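Local coordinates for phosphoprotein (Lettuce necrotic yellows virus, PDB 3T4R), which probably serves as a non-catalytic polymerase cofactor, holding the viral polymerase L on the nucleoprotein-RNA template and keeping soluble nucleoprotein off non-genomic RNA, at residues Q24-P27 with L28-D31. Sequence-based numbering, arbitrary orientation.
Sequences QYTP and LIVD
The Y25 ring has CG2 of V30 at its edge, near the ring plane, and CG2 of I29 approaching obliquely, its nearest ring atom being CD1 of Y25 at 4.0 Å. The tightest touch of this residue is made by its root, CB of Y25 sitting 3.7 Å from CG2 of V30. With CG anti to the carbonyl carbon (chi1 -63°), the ring swings past I29, the two side chains crossing at about a right angle, and its hydroxyl end leads away from the helix. The turn is the start of helix 27-33 in the C-terminal domain of the phosphoprotein, a small helical bundle: T26 is the N-cap residue and P27 the first residue of the helix. OG1 of T26, tucked between its own N and carbonyl carbon (chi1 51°), accepts a weak capping bond from N of I29 (3.4 Å), doubtful in detail because the place of OG1 is not secure. Two straighter backbone bonds close the first turn, V30 N to T26 O at 3.0 Å and D31 N to P27 O, also 3.0 Å. The proline carbonyl also receives a weak hydrogen bond from R5 of helix 4-14, whose guanidinium forms a salt bridge with OD2 of D31. Buried V30 packs on R5, K8 and E9 of that same helix, and Y25 reaches L12. The D31 side chain lies about 6 Å from a bound magnesium ion.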
loop_
_atom_site.group_PDB
_atom_site.type_symbol
_atom_site.label_atom_id
_atom_site.label_comp_id
_atom_site.label_asym_id
_atom_site.label_seq_id
_atom_site.Cartn_x
_atom_site.Cartn_y
_atom_site.Cartn_z
ATOM N N GLN A 24 -11.886 2.823 -0.639
ATOM C CA GLN A 24 -12.126 3.636 -1.810
ATOM C C GLN A 24 -11.027 3.507 -2.871
ATOM O O GLN A 24 -11.215 4.016 -3.952
ATOM C CB GLN A 24 -12.441 5.114 -1.467
ATOM N N TYR A 25 -9.909 2.828 -2.563
ATOM C CA TYR A 25 -8.913 2.443 -3.608
ATOM C C TYR A 25 -9.532 1.542 -4.641
ATOM O O TYR A 25 -10.330 0.662 -4.296
ATOM C CB TYR A 25 -7.694 1.747 -3.006
ATOM C CG TYR A 25 -6.895 2.626 -2.048
ATOM C CD1 TYR A 25 -7.002 4.023 -2.064
ATOM C CD2 TYR A 25 -6.012 2.064 -1.135
ATOM C CE1 TYR A 25 -6.273 4.808 -1.162
ATOM C CE2 TYR A 25 -5.289 2.849 -0.218
ATOM C CZ TYR A 25 -5.413 4.195 -0.259
ATOM O OH TYR A 25 -4.673 4.932 0.606
ATOM N N THR A 26 -9.168 1.734 -5.913
ATOM C CA THR A 26 -9.648 0.807 -6.940
ATOM C C THR A 26 -8.673 -0.370 -6.911
ATOM O O THR A 26 -7.614 -0.201 -6.398
ATOM C CB THR A 26 -9.703 1.461 -8.287
ATOM O OG1 THR A 26 -8.449 2.095 -8.558
ATOM C CG2 THR A 26 -10.804 2.508 -8.306
ATOM N N PRO A 27 -9.032 -1.560 -7.444
ATOM C CA PRO A 27 -8.035 -2.645 -7.506
ATOM C C PRO A 27 -6.682 -2.272 -8.156
ATOM O O PRO A 27 -5.647 -2.649 -7.677
ATOM C CB PRO A 27 -8.725 -3.689 -8.361
ATOM C CG PRO A 27 -10.185 -3.429 -8.151
ATOM C CD PRO A 27 -10.336 -1.966 -8.014
ATOM N N LEU A 28 -6.712 -1.484 -9.210
ATOM C CA LEU A 28 -5.507 -1.013 -9.915
ATOM C C LEU A 28 -4.684 -0.082 -9.039
ATOM O O LEU A 28 -3.480 -0.148 -9.045
ATOM C CB LEU A 28 -5.873 -0.252 -11.207
ATOM C CG LEU A 28 -6.529 -1.084 -12.312
ATOM C CD1 LEU A 28 -6.570 -0.319 -13.602
ATOM C CD2 LEU A 28 -5.805 -2.388 -12.518
ATOM N N ILE A 29 -5.348 0.744 -8.234
ATOM C CA ILE A 29 -4.623 1.581 -7.270
ATOM C C ILE A 29 -4.028 0.736 -6.165
ATOM O O ILE A 29 -2.864 0.946 -5.814
ATOM C CB ILE A 29 -5.566 2.715 -6.675
ATOM C CG1 ILE A 29 -6.110 3.541 -7.829
ATOM C CG2 ILE A 29 -4.920 3.546 -5.495
ATOM C CD1 ILE A 29 -5.945 5.035 -7.762
ATOM N N VAL A 30 -4.777 -0.196 -5.585
ATOM C CA VAL A 30 -4.159 -1.144 -4.621
ATOM C C VAL A 30 -2.853 -1.792 -5.194
ATOM O O VAL A 30 -1.778 -1.802 -4.553
ATOM C CB VAL A 30 -5.169 -2.251 -4.135
ATOM C CG1 VAL A 30 -4.458 -3.273 -3.282
ATOM C CG2 VAL A 30 -6.328 -1.638 -3.328
ATOM N N ASP A 31 -2.954 -2.330 -6.404
ATOM C CA ASP A 31 -1.820 -2.937 -7.092
ATOM C C ASP A 31 -0.682 -1.982 -7.266
ATOM O O ASP A 31 0.453 -2.354 -7.105
ATOM C CB ASP A 31 -2.208 -3.486 -8.480
ATOM C CG ASP A 31 -3.050 -4.751 -8.421
ATOM O OD1 ASP A 31 -3.048 -5.477 -7.428
ATOM O OD2 ASP A 31 -3.642 -5.077 -9.435
#